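Local coordinates for FdxN element excision controlling factor protein (Anabaena variabilis, PDB 2OKF) that probably binds nucleic acid and helps to control the site-specific excision of the fdxN element from the cyanobacterial genome, at residues H9-T14 / L126-E131; G20-D25 / A48-G53; L28-G33 / R84-K89; K55-V60 / P92-Y97. All coordinates share one frame; numbering follows the deposited sequence. Where two conformers were deposited one is given.

In the fold
Strand 54-60, in the interior of the mixed sheet, is the piece round which the four contacts gather. Contact 4 pairs it with strand 94-101, and contact 2 pairs the two strands on its other flank, 22-25 and 47-51; the centres of contacts 2 and 4 lie about 10 Å apart. Contact 1 lays helix 6-18 over one face of this sheet, where Val12 meets both Val58 and Val60. Contact 3 belongs to the other face: Leu28 and Leu87 reach Ala57 there, and the centre of contact 3 is about 11 Å from that of contact 4. Contacts 1 and 3, about 24 Å apart between centres, thus lie on opposite sides of the chain's centre. The sheet with flanking helices suits the PDDEXK clan.

Contact 1 of 4, residues H9-T14 / L126-E131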
loop_
_atom_site.group_PDB
_atom_site.type_symbol
_atom_site.label_atom_id
_atom_site.label_comp_id
_atom_site.label_asym_id
_atom_site.label_seq_id
_atom_site.Cartn_x
_atom_site.Cartn_y
_atom_site.Cartn_z
ATOM N N HIS A 9 6.205 2.046 19.159
ATOM C CA HIS A 9 6.832 0.752 19.025
ATOM C C HIS A 9 6.998 0.103 20.413
ATOM O O HIS A 9 6.702 -1.088 20.618
ATOM C CB HIS A 9 8.174 0.961 18.355
ATOM C CG HIS A 9 8.878 -0.300 18.036
ATOM N ND1 HIS A 9 8.810 -0.891 16.791
ATOM C CD2 HIS A 9 9.691 -1.075 18.785
ATOM C CE1 HIS A 9 9.538 -1.995 16.802
ATOM N NE2 HIS A 9 10.081 -2.129 17.998
ATOM N N GLU A 10 7.481 0.880 21.382
ATOM C CA GLU A 10 7.661 0.394 22.730
ATOM C C GLU A 10 6.317 0.079 23.385
ATOM O O GLU A 10 6.204 -0.911 24.102
ATOM C CB GLU A 10 8.480 1.370 23.576
ATOM C CG GLU A 10 9.961 1.389 23.177
ATOM C CD GLU A 10 10.574 -0.021 23.185
ATOM O OE1 GLU A 10 10.473 -0.718 24.230
ATOM O OE2 GLU A 10 11.130 -0.440 22.134
ATOM N N VAL A 11 5.304 0.903 23.129
ATOM C CA VAL A 11 3.962 0.638 23.662
ATOM C C VAL A 11 3.464 -0.729 23.201
ATOM O O VAL A 11 2.937 -1.494 23.985
ATOM C CB VAL A 11 2.946 1.705 23.209
ATOM C CG1 VAL A 11 1.520 1.268 23.467
ATOM C CG2 VAL A 11 3.235 3.026 23.916
ATOM N N VAL A 12 3.599 -1.018 21.907
ATOM C CA VAL A 12 3.122 -2.303 21.394
ATOM C C VAL A 12 3.917 -3.461 21.983
ATOM O O VAL A 12 3.364 -4.510 22.315
ATOM C CB VAL A 12 3.109 -2.319 19.832
ATOM C CG1 VAL A 12 2.717 -3.700 19.341
ATOM C CG2 VAL A 12 2.161 -1.263 19.324
ATOM N N LYS A 13 5.223 -3.295 22.125
ATOM C CA LYS A 13 6.039 -4.328 22.745
ATOM C C LYS A 13 5.570 -4.589 24.157
ATOM O O LYS A 13 5.476 -5.726 24.592
ATOM C CB LYS A 13 7.525 -3.950 22.708
ATOM C CG LYS A 13 8.119 -4.044 21.352
ATOM C CD LYS A 13 9.523 -3.451 21.232
ATOM C CE LYS A 13 10.559 -4.210 22.003
ATOM N NZ LYS A 13 11.947 -3.711 21.592
ATOM N N THR A 14 5.302 -3.511 24.899
ATOM C CA THR A 14 4.814 -3.607 26.266
ATOM C C THR A 14 3.484 -4.344 26.312
ATOM O O THR A 14 3.321 -5.277 27.121
ATOM C CB THR A 14 4.721 -2.225 26.897
ATOM O OG1 THR A 14 6.072 -1.748 27.065
ATOM C CG2 THR A 14 4.016 -2.245 28.258
ATOM N N LEU A 126 -4.056 -5.819 15.177
ATOM C CA LEU A 126 -3.801 -5.869 16.621
ATOM C C LEU A 126 -4.215 -4.474 17.085
ATOM O O LEU A 126 -3.540 -3.492 16.799
ATOM C CB LEU A 126 -2.337 -6.146 16.939
ATOM C CG LEU A 126 -1.867 -6.287 18.375
ATOM C CD1 LEU A 126 -0.342 -6.541 18.398
ATOM C CD2 LEU A 126 -2.171 -5.113 19.223
ATOM N N VAL A 127 -5.346 -4.385 17.800
ATOM C CA VAL A 127 -5.831 -3.094 18.285
ATOM C C VAL A 127 -5.331 -2.948 19.712
ATOM O O VAL A 127 -5.591 -3.804 20.578
ATOM C CB VAL A 127 -7.357 -3.025 18.273
ATOM C CG1 VAL A 127 -7.830 -1.685 18.675
ATOM C CG2 VAL A 127 -7.895 -3.329 16.848
ATOM N N TYR A 128 -4.577 -1.888 19.918
ATOM C CA TYR A 128 -3.935 -1.634 21.226
ATOM C C TYR A 128 -4.339 -0.298 21.792
ATOM O O TYR A 128 -4.585 0.631 21.079
ATOM C CB TYR A 128 -2.414 -1.739 21.142
ATOM C CG TYR A 128 -1.705 -0.720 20.302
ATOM C CD1 TYR A 128 -1.639 -0.819 18.909
ATOM C CD2 TYR A 128 -1.053 0.362 20.885
ATOM C CE1 TYR A 128 -0.994 0.099 18.183
ATOM C CE2 TYR A 128 -0.422 1.306 20.159
ATOM C CZ TYR A 128 -0.363 1.180 18.786
ATOM O OH TYR A 128 0.311 2.126 18.032
ATOM N N ASP A 129 -4.471 -0.258 23.108
ATOM C CA ASP A 129 -4.785 0.942 23.845
ATOM C C ASP A 129 -3.464 1.604 24.194
ATOM O O ASP A 129 -2.616 1.044 24.889
ATOM C CB ASP A 129 -5.567 0.589 25.094
ATOM C CG ASP A 129 -6.018 1.800 25.833
ATOM O OD1 ASP A 129 -5.166 2.522 26.399
ATOM O OD2 ASP A 129 -7.241 2.042 25.831
ATOM N N VAL A 130 -3.275 2.814 23.706
ATOM C CA VAL A 130 -1.988 3.488 23.872
ATOM C C VAL A 130 -1.670 3.907 25.308
ATOM O O VAL A 130 -0.562 3.651 25.830
ATOM C CB VAL A 130 -1.917 4.725 22.928
ATOM C CG1 VAL A 130 -0.694 5.569 23.233
ATOM C CG2 VAL A 130 -1.957 4.286 21.459
ATOM N N GLU A 131 -2.627 4.550 25.974
ATOM C CA GLU A 131 -2.396 5.071 27.319
ATOM C C GLU A 131 -2.138 3.946 28.319
ATOM O O GLU A 131 -1.267 4.055 29.178
ATOM C CB GLU A 131 -3.582 5.927 27.765
ATOM C CG GLU A 131 -3.406 6.545 29.137
ATOM C CD GLU A 131 -4.537 7.510 29.531
ATOM O OE1 GLU A 131 -5.597 7.524 28.860
ATOM O OE2 GLU A 131 -4.358 8.249 30.534
#
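Val12 of helix 6-18 sets a methyl group on the phenol ring of Tyr128, joining the N-terminal helix to strand 125-129 in the alpha/beta core expected of the PDDEXK clan. The helix passes almost squarely across the strand, their short axes 9.2 Å apart at 101°, and the meeting is made mainly by side chains. Val12 CG2 stands 3.5 Å from the centroid of the Tyr128 ring and only 10° off its normal, a CH-pi contact centred on the face. That methyl group lies anti to its own carbonyl carbon, while the other branch, CG1, turns to Leu126, whose CD1 is 4.3 Å away. Beta-branching suits Val12 here, because two methyl groups from one short stem serve two partners.

Tyr128 presents its face by taking the crowded position for CG, between backbone N and carbonyl carbon (chi1 66°), which carries the ring from the strand to the helix. Its hydroxyl is hydrogen-bonded to the backbone O of Lys61, so a residue with a flat apolar face and a polar end fits this buried place. Replacing Tyr128 by alanine would probably leave Val12 CG2 without its aromatic seat and Lys61 O without this bond. Leu126 and Tyr128 also reach strand 54-60, on Val58 and Val60 respectively. On the turn following the strand, Val130 brings its carbonyl O to 3.9 Å from Val11 CG1. That same methyl carbon approaches the ring obliquely, with Val11 CG1 lying 3.8 Å from Tyr128 CD2.

Contact 2 of 4, residues G20-D25 / A48-G53; sequences GWQITD and AAERQG
Trp21 lies under the side chain of Arg51, which runs over the indole from its CB to its guanidinium group. Arg51 CB sits 3.6 Å from the centroid of the six-membered ring of Trp21, a CH-pi contact over the face. A bend at chi3 (69°) then turns the chain so that the guanidinium lies above the indole, the two planes only 14° apart, with Arg51 CZ 3.6 Å from Trp21 NE1. Arginine suits the spot because its aliphatic part covers the ring while its charged end stays at the surface; NH1 is hydrogen-bonded to Asp19 O, which helps to fix how the group is turned. Gly20, just before Trp21, has positive phi and is the C-prime residue of the Schellman motif closing helix 6-18.

From there the chain enters strand 22-25, one of the two outermost strands of the mixed sheet within this chain, antiparallel to strand 47-51. Gln22 and Glu50 form a hydrogen-bonded pair, Gln22 N reaching Glu50 O at 2.9 Å and nearly straight (172°), with Glu50 N returning a bond to Gln22 O. In the next, non-hydrogen-bonded pair, Ile23 CD1 rests 4.0 Å from Ala49 CB. A classic beta bulge follows, where Thr24 and Asp25 both face Ala48. Ala48 O takes a firm bond from Thr24 N at 2.9 Å and a weak one from Asp25 N, while Ala48 N donates a hydrogen bond to Asp25 O. A water bridges the side chains of the two strands, 2.8 Å from Thr24 OG1 and donating to Glu50 OE1 at 2.7 Å.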
loop_
_atom_site.group_PDB
_atom_site.type_symbol
_atom_site.label_atom_id
_atom_site.label_comp_id
_atom_site.label_asym_id
_atom_site.label_seq_id
_atom_site.Cartn_x
_atom_site.Cartn_y
_atom_site.Cartn_z
ATOM N N GLY A 20 1.825 -12.085 27.557
ATOM C CA GLY A 20 2.631 -13.303 27.500
ATOM C C GLY A 20 3.364 -13.622 26.248
ATOM O O GLY A 20 3.870 -14.728 26.120
ATOM N N TRP A 21 3.416 -12.673 25.305
ATOM C CA TRP A 21 4.168 -12.839 24.056
ATOM C C TRP A 21 5.645 -12.578 24.325
ATOM O O TRP A 21 6.026 -11.730 25.136
ATOM C CB TRP A 21 3.653 -11.857 22.993
ATOM C CG TRP A 21 2.267 -12.180 22.544
ATOM C CD1 TRP A 21 1.094 -11.794 23.164
ATOM C CD2 TRP A 21 1.891 -13.018 21.457
ATOM N NE1 TRP A 21 0.052 -12.346 22.533
ATOM C CE2 TRP A 21 0.489 -13.096 21.470
ATOM C CE3 TRP A 21 2.605 -13.700 20.455
ATOM C CZ2 TRP A 21 -0.218 -13.842 20.524
ATOM C CZ3 TRP A 21 1.917 -14.456 19.553
ATOM C CH2 TRP A 21 0.515 -14.533 19.599
ATOM N N GLN A 22 6.479 -13.381 23.698
ATOM C CA GLN A 22 7.922 -13.267 23.762
ATOM C C GLN A 22 8.369 -12.565 22.499
ATOM O O GLN A 22 8.067 -13.031 21.395
ATOM C CB GLN A 22 8.540 -14.664 23.797
ATOM C CG GLN A 22 10.075 -14.676 23.719
ATOM C CD GLN A 22 10.691 -16.083 23.537
ATOM O OE1 GLN A 22 9.989 -17.117 23.521
ATOM N NE2 GLN A 22 12.013 -16.114 23.367
ATOM N N ILE A 23 9.054 -11.442 22.656
ATOM C CA ILE A 23 9.597 -10.732 21.538
ATOM C C ILE A 23 10.890 -11.434 21.059
ATOM O O ILE A 23 11.815 -11.627 21.874
ATOM C CB ILE A 23 9.878 -9.289 21.891
ATOM C CG1 ILE A 23 8.666 -8.576 22.554
ATOM C CG2 ILE A 23 10.388 -8.537 20.674
ATOM C CD1 ILE A 23 7.439 -8.534 21.781
ATOM N N THR A 24 10.975 -11.842 19.790
ATOM C CA THR A 24 12.158 -12.570 19.321
ATOM C C THR A 24 13.071 -11.767 18.405
ATOM O O THR A 24 14.279 -12.069 18.311
ATOM C CB THR A 24 11.762 -13.883 18.654
ATOM O OG1 THR A 24 10.910 -13.614 17.517
ATOM C CG2 THR A 24 11.077 -14.781 19.679
ATOM N N ASP A 25 12.531 -10.774 17.736
ATOM C CA ASP A 25 13.310 -9.942 16.849
ATOM C C ASP A 25 12.665 -8.587 16.745
ATOM O O ASP A 25 11.426 -8.423 16.661
ATOM C CB ASP A 25 13.481 -10.559 15.441
ATOM C CG ASP A 25 14.642 -11.530 15.359
ATOM O OD1 ASP A 25 15.729 -11.269 15.948
ATOM O OD2 ASP A 25 14.476 -12.560 14.691
ATOM N N ALA A 48 8.843 -9.150 15.697
ATOM C CA ALA A 48 8.570 -10.584 15.610
ATOM C C ALA A 48 8.323 -11.049 17.049
ATOM O O ALA A 48 9.082 -10.703 17.964
ATOM C CB ALA A 48 9.731 -11.342 15.059
ATOM N N ALA A 49 7.285 -11.853 17.257
ATOM C CA ALA A 49 6.996 -12.359 18.576
ATOM C C ALA A 49 6.387 -13.715 18.459
ATOM O O ALA A 49 5.952 -14.147 17.377
ATOM C CB ALA A 49 6.040 -11.420 19.325
ATOM N N GLU A 50 6.383 -14.418 19.588
ATOM C CA GLU A 50 5.750 -15.720 19.602
ATOM C C GLU A 50 5.191 -16.069 20.946
ATOM O O GLU A 50 5.581 -15.490 21.944
ATOM C CB GLU A 50 6.704 -16.819 19.122
ATOM C CG GLU A 50 7.849 -17.071 19.975
ATOM C CD GLU A 50 8.663 -18.215 19.373
ATOM O OE1 GLU A 50 9.348 -17.980 18.356
ATOM O OE2 GLU A 50 8.602 -19.353 19.907
ATOM N N ARG A 51 4.220 -16.985 20.954
ATOM C CA ARG A 51 3.619 -17.435 22.206
ATOM C C ARG A 51 3.103 -18.841 22.003
ATOM O O ARG A 51 2.278 -19.066 21.109
ATOM C CB ARG A 51 2.473 -16.483 22.592
ATOM C CG ARG A 51 1.957 -16.674 24.027
ATOM C CD ARG A 51 0.895 -15.618 24.359
ATOM N NE ARG A 51 -0.307 -15.873 23.573
ATOM C CZ ARG A 51 -1.498 -15.370 23.851
ATOM N NH1 ARG A 51 -1.661 -14.549 24.917
ATOM N NH2 ARG A 51 -2.500 -15.703 23.081
ATOM N N GLN A 52 3.556 -19.762 22.854
ATOM C CA GLN A 52 3.144 -21.149 22.756
ATOM C C GLN A 52 3.295 -21.646 21.320
ATOM O O GLN A 52 2.391 -22.267 20.753
ATOM C CB GLN A 52 1.702 -21.268 23.249
ATOM C CG GLN A 52 1.347 -22.630 23.818
ATOM C CD GLN A 52 -0.029 -22.635 24.453
ATOM O OE1 GLN A 52 -0.897 -21.858 24.058
ATOM N NE2 GLN A 52 -0.238 -23.526 25.417
ATOM N N GLY A 53 4.433 -21.330 20.723
ATOM C CA GLY A 53 4.699 -21.740 19.352
ATOM C C GLY A 53 4.018 -21.015 18.212
ATOM O O GLY A 53 4.376 -21.269 17.061
HETATM O O HOH W 1 9.133 -15.686 16.967
#

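Contact 3 of 4, residues L28-G33 / R84-K89; sequences LTISVG and RGALRK
The small two-stranded hairpin of strands 31-32 and 35-36, with the extended chain leading into it, packs against the C-terminal part of helix 69-90, the connecting helix of a beta-alpha-beta unit. Leu28, Ile30 and Val32, alternate residues of the extended chain, direct their side chains at the helix, while Ser31, between Ile30 and Val32, points away from it. The contact is wholly apolar, which suits a seam where three of the five touching residues are buried.

Ala86 is the low point on which two branched residues settle. Its CB lies 3.8 Å from Ile30 CG2 and 3.9 Å from Val32 CG1, so that a single methyl group lets the extended chain come close to the helix. Val32 puts CG1 there by holding it between its backbone N and carbonyl carbon (chi1 66°). Val32 and Ala86 both pack in addition on Phe113 of the second subunit, and Gly33 makes backbone hydrogen bonds to that chain, which places this end of the contact at the dimer interface.

Ile30 works with both of its branches: while CG2 sits on Ala86, the longer arm extends to Leu87, and the two side chains cross at about a right angle. Leucine fits there because its fork can meet both the extended chain and Ala57 of strand 54-60. Leu28, which packs on Ala57 too, lies at the end of the seam away from Val32. The Leu87 methyl CD2 is shared, lying 4.3 Å from Leu28 CD2 and 3.9 Å from Ile30 CD1.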
loop_
_atom_site.group_PDB
_atom_site.type_symbol
_atom_site.label_atom_id
_atom_site.label_comp_id
_atom_site.label_asym_id
_atom_site.label_seq_id
_atom_site.Cartn_x
_atom_site.Cartn_y
_atom_site.Cartn_z
ATOM N N LEU A 28 12.495 -7.302 12.848
ATOM C CA LEU A 28 12.472 -8.512 12.068
ATOM C C LEU A 28 12.871 -8.033 10.671
ATOM O O LEU A 28 12.140 -7.249 10.060
ATOM C CB LEU A 28 11.062 -9.098 12.005
ATOM C CG LEU A 28 10.899 -10.267 11.036
ATOM C CD1 LEU A 28 11.746 -11.446 11.414
ATOM C CD2 LEU A 28 9.411 -10.606 11.035
ATOM N N THR A 29 13.989 -8.511 10.159
ATOM C CA THR A 29 14.423 -8.099 8.812
ATOM C C THR A 29 14.023 -9.163 7.817
ATOM O O THR A 29 14.080 -10.354 8.119
ATOM C CB THR A 29 15.916 -7.824 8.736
ATOM O OG1 THR A 29 16.643 -8.966 9.221
ATOM C CG2 THR A 29 16.246 -6.574 9.585
ATOM N N ILE A 30 13.603 -8.714 6.637
ATOM C CA ILE A 30 13.150 -9.624 5.594
ATOM C C ILE A 30 13.888 -9.294 4.288
ATOM O O ILE A 30 13.834 -8.160 3.810
ATOM C CB ILE A 30 11.619 -9.488 5.374
ATOM C CG1 ILE A 30 10.864 -9.544 6.709
ATOM C CG2 ILE A 30 11.089 -10.583 4.414
ATOM C CD1 ILE A 30 9.397 -9.192 6.597
ATOM N N SER A 31 14.587 -10.277 3.739
ATOM C CA SER A 31 15.247 -10.108 2.447
ATOM C C SER A 31 14.740 -11.198 1.513
ATOM O O SER A 31 14.826 -12.373 1.824
ATOM C CB SER A 31 16.766 -10.179 2.592
ATOM O OG SER A 31 17.255 -9.014 3.246
ATOM N N VAL A 32 14.169 -10.829 0.371
ATOM C CA VAL A 32 13.707 -11.858 -0.520
ATOM C C VAL A 32 13.539 -11.315 -1.921
ATOM O O VAL A 32 13.200 -10.140 -2.113
ATOM C CB VAL A 32 12.367 -12.505 -0.047
ATOM C CG1 VAL A 32 11.269 -11.522 -0.105
ATOM C CG2 VAL A 32 12.019 -13.748 -0.888
ATOM N N GLY A 33 13.828 -12.170 -2.891
ATOM C CA GLY A 33 13.598 -11.841 -4.275
ATOM C C GLY A 33 14.239 -10.574 -4.756
ATOM O O GLY A 33 13.652 -9.861 -5.562
ATOM N N ARG A 84 3.413 -9.060 4.020
ATOM C CA ARG A 84 2.688 -10.313 4.060
ATOM C C ARG A 84 3.167 -11.224 2.930
ATOM O O ARG A 84 3.402 -12.437 3.139
ATOM C CB ARG A 84 1.195 -10.058 3.941
ATOM C CG ARG A 84 0.398 -11.367 3.927
ATOM C CD ARG A 84 -1.099 -11.166 3.930
ATOM N NE ARG A 84 -1.553 -10.463 2.738
ATOM C CZ ARG A 84 -2.794 -10.007 2.591
ATOM N NH1 ARG A 84 -3.692 -10.114 3.570
ATOM N NH2 ARG A 84 -3.100 -9.378 1.456
ATOM N N GLY A 85 3.293 -10.658 1.725
ATOM C CA GLY A 85 3.686 -11.425 0.565
ATOM C C GLY A 85 5.108 -11.957 0.721
ATOM O O GLY A 85 5.419 -13.085 0.331
ATOM N N ALA A 86 5.995 -11.137 1.288
ATOM C CA ALA A 86 7.371 -11.567 1.522
ATOM C C ALA A 86 7.414 -12.684 2.584
ATOM O O ALA A 86 8.110 -13.681 2.420
ATOM C CB ALA A 86 8.216 -10.380 1.950
ATOM N N LEU A 87 6.692 -12.520 3.674
ATOM C CA LEU A 87 6.702 -13.519 4.745
ATOM C C LEU A 87 6.199 -14.890 4.266
ATOM O O LEU A 87 6.682 -15.901 4.730
ATOM C CB LEU A 87 5.885 -13.042 5.953
ATOM C CG LEU A 87 6.610 -11.966 6.728
ATOM C CD1 LEU A 87 5.639 -11.283 7.738
ATOM C CD2 LEU A 87 7.796 -12.580 7.521
ATOM N N ARG A 88 5.222 -14.920 3.365
ATOM C CA ARG A 88 4.757 -16.182 2.829
ATOM C C ARG A 88 5.903 -16.996 2.268
ATOM O O ARG A 88 5.928 -18.200 2.394
ATOM C CB ARG A 88 3.763 -16.007 1.676
ATOM C CG ARG A 88 2.443 -15.662 2.046
ATOM C CD ARG A 88 1.536 -15.680 0.806
ATOM N NE ARG A 88 0.396 -14.924 1.214
ATOM C CZ ARG A 88 -0.385 -14.237 0.410
ATOM N NH1 ARG A 88 -0.225 -14.196 -0.913
ATOM N NH2 ARG A 88 -1.400 -13.580 0.982
ATOM N N LYS A 89 6.826 -16.308 1.594
ATOM C CA LYS A 89 7.935 -16.925 0.896
ATOM C C LYS A 89 9.228 -17.035 1.710
ATOM O O LYS A 89 10.235 -17.582 1.210
ATOM C CB LYS A 89 8.168 -16.144 -0.393
ATOM C CG LYS A 89 6.912 -16.039 -1.292
ATOM C CD LYS A 89 6.529 -17.338 -1.934
ATOM C CE LYS A 89 5.351 -17.157 -2.906
ATOM N NZ LYS A 89 4.000 -16.988 -2.210
#

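Contact 4 of 4, residues K55-V60 / P92-Y97; sequences KIAVEV and PDRVLY
Arg94 NH1 donates to the backbone O of Ile56 at 2.9 Å, the bond fairly straight at 162°. The carbonyl oxygen lies close to the guanidinium plane, whereas the donor stands well above the plane of the carbonyl. A bend at chi3 (-56°) folds the arginine back over strand 54-60 to make this reach, and a salt bridge from its NE to Glu91 gives the group a second hold. Lys55 CB covers one face of the guanidinium, 3.6 Å from NH1 of Arg94. A lysine in place of Arg94 has a single nitrogen at its end and would probably leave either Glu91 or Ile56 O without its mate.

Four backbone bonds join these two segments in parallel register. Val95 N reaches Lys55 O at 3.0 Å, Ala57 N reaches Val95 O, Tyr97 N reaches Ala57 O, and Glu59 N reaches Tyr97 O at 2.9 Å, the ladder going on from Glu59 to Ala99. These are the two strands of a beta-alpha-beta crossover, linked by helix 69-90, in the middle of the mixed sheet. Beside Lys55, where the pairing begins, a water accepts a hydrogen bond from Lys55 N and donates one to Asp93 O at 2.6 Å.

On the face toward helix 69-90, Ala57 CB lies 3.8 Å from Leu96 CD1, and the small alanine also admits Arg94 CD at 3.9 Å. The other face carries Ile56 and Tyr97, side chains crossing at about a right angle with Ile56 CG2 3.8 Å from Tyr97 CE1. Tyr97 further meets Trp138 edge-to-face, and its hydroxyl is hydrogen-bonded to Asn140 OD1.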
loop_
_atom_site.group_PDB
_atom_site.type_symbol
_atom_site.label_atom_id
_atom_site.label_comp_id
_atom_site.label_asym_id
_atom_site.label_seq_id
_atom_site.Cartn_x
_atom_site.Cartn_y
_atom_site.Cartn_z
ATOM N N LYS A 55 3.611 -17.955 15.967
ATOM C CA LYS A 55 4.518 -16.871 15.541
ATOM C C LYS A 55 3.780 -15.767 14.831
ATOM O O LYS A 55 2.905 -16.010 14.006
ATOM C CB LYS A 55 5.580 -17.443 14.566
ATOM C CG LYS A 55 6.552 -18.424 15.207
ATOM C CD LYS A 55 7.516 -18.998 14.158
ATOM C CE LYS A 55 8.456 -20.004 14.778
ATOM N NZ LYS A 55 9.264 -20.698 13.745
ATOM N N ILE A 56 4.136 -14.535 15.162
ATOM C CA ILE A 56 3.546 -13.344 14.561
ATOM C C ILE A 56 4.595 -12.304 14.192
ATOM O O ILE A 56 5.714 -12.331 14.672
ATOM C CB ILE A 56 2.480 -12.676 15.468
ATOM C CG1 ILE A 56 3.126 -12.075 16.710
ATOM C CG2 ILE A 56 1.418 -13.681 15.845
ATOM C CD1 ILE A 56 2.176 -11.274 17.545
ATOM N N ALA A 57 4.192 -11.410 13.288
ATOM C CA ALA A 57 4.953 -10.222 12.944
ATOM C C ALA A 57 3.974 -9.073 13.086
ATOM O O ALA A 57 2.816 -9.204 12.749
ATOM C CB ALA A 57 5.500 -10.282 11.513
ATOM N N VAL A 58 4.428 -7.952 13.633
ATOM C CA VAL A 58 3.562 -6.829 13.860
ATOM C C VAL A 58 4.140 -5.581 13.245
ATOM O O VAL A 58 5.266 -5.177 13.544
ATOM C CB VAL A 58 3.351 -6.570 15.376
ATOM C CG1 VAL A 58 2.385 -5.408 15.576
ATOM C CG2 VAL A 58 2.824 -7.820 16.038
ATOM N N GLU A 59 3.319 -4.995 12.364
ATOM C CA GLU A 59 3.544 -3.710 11.682
ATOM C C GLU A 59 2.914 -2.608 12.539
ATOM O O GLU A 59 1.703 -2.510 12.629
ATOM C CB GLU A 59 2.974 -3.732 10.288
ATOM C CG GLU A 59 3.019 -2.396 9.577
ATOM C CD GLU A 59 2.308 -2.419 8.272
ATOM O OE1 GLU A 59 2.102 -3.504 7.712
ATOM O OE2 GLU A 59 1.929 -1.320 7.765
ATOM N N VAL A 60 3.759 -1.841 13.222
ATOM C CA VAL A 60 3.254 -0.814 14.126
ATOM C C VAL A 60 2.976 0.503 13.463
ATOM O O VAL A 60 3.858 1.053 12.860
ATOM C CB VAL A 60 4.205 -0.577 15.320
ATOM C CG1 VAL A 60 3.622 0.480 16.265
ATOM C CG2 VAL A 60 4.419 -1.865 16.051
ATOM N N PRO A 92 6.597 -18.728 6.439
ATOM C CA PRO A 92 5.179 -18.897 6.220
ATOM C C PRO A 92 4.342 -19.225 7.434
ATOM O O PRO A 92 3.127 -19.133 7.337
ATOM C CB PRO A 92 5.142 -20.072 5.224
ATOM C CG PRO A 92 6.358 -20.829 5.482
ATOM C CD PRO A 92 7.383 -19.791 5.784
ATOM N N ASP A 93 4.983 -19.552 8.557
ATOM C CA ASP A 93 4.217 -19.759 9.771
ATOM C C ASP A 93 4.075 -18.514 10.619
ATOM O O ASP A 93 3.417 -18.563 11.659
ATOM C CB ASP A 93 4.839 -20.880 10.592
ATOM C CG ASP A 93 4.695 -22.217 9.902
ATOM O OD1 ASP A 93 3.548 -22.566 9.549
ATOM O OD2 ASP A 93 5.704 -22.920 9.717
ATOM N N ARG A 94 4.652 -17.404 10.191
ATOM C CA ARG A 94 4.603 -16.173 10.964
ATOM C C ARG A 94 3.559 -15.285 10.381
ATOM O O ARG A 94 3.672 -14.786 9.235
ATOM C CB ARG A 94 5.966 -15.498 11.008
ATOM C CG ARG A 94 5.958 -14.284 11.871
ATOM C CD ARG A 94 7.343 -13.629 12.015
ATOM N NE ARG A 94 8.355 -14.542 12.510
ATOM C CZ ARG A 94 8.463 -14.922 13.774
ATOM N NH1 ARG A 94 7.668 -14.458 14.744
ATOM N NH2 ARG A 94 9.443 -15.752 14.118
ATOM N N VAL A 95 2.515 -15.041 11.166
ATOM C CA VAL A 95 1.352 -14.290 10.704
ATOM C C VAL A 95 1.493 -12.807 10.981
ATOM O O VAL A 95 1.747 -12.404 12.096
ATOM C CB VAL A 95 0.077 -14.836 11.371
ATOM C CG1 VAL A 95 -1.151 -14.100 10.934
ATOM C CG2 VAL A 95 -0.065 -16.324 11.047
ATOM N N LEU A 96 1.267 -11.995 9.949
ATOM C CA LEU A 96 1.381 -10.537 10.051
ATOM C C LEU A 96 0.106 -9.840 10.496
ATOM O O LEU A 96 -0.991 -10.118 9.975
ATOM C CB LEU A 96 1.762 -9.976 8.686
ATOM C CG LEU A 96 2.018 -8.486 8.608
ATOM C CD1 LEU A 96 3.223 -8.090 9.403
ATOM C CD2 LEU A 96 2.154 -8.053 7.167
ATOM N N TYR A 97 0.294 -8.910 11.438
ATOM C CA TYR A 97 -0.785 -8.061 11.944
ATOM C C TYR A 97 -0.406 -6.584 11.800
ATOM O O TYR A 97 0.753 -6.235 12.029
ATOM C CB TYR A 97 -1.060 -8.348 13.450
ATOM C CG TYR A 97 -1.651 -9.683 13.673
ATOM C CD1 TYR A 97 -0.816 -10.807 13.732
ATOM C CD2 TYR A 97 -3.031 -9.876 13.771
ATOM C CE1 TYR A 97 -1.333 -12.065 13.862
ATOM C CE2 TYR A 97 -3.556 -11.156 13.896
ATOM C CZ TYR A 97 -2.705 -12.243 13.933
ATOM O OH TYR A 97 -3.211 -13.536 14.075
HETATM O O HOH W 2 2.603 -19.749 13.872
#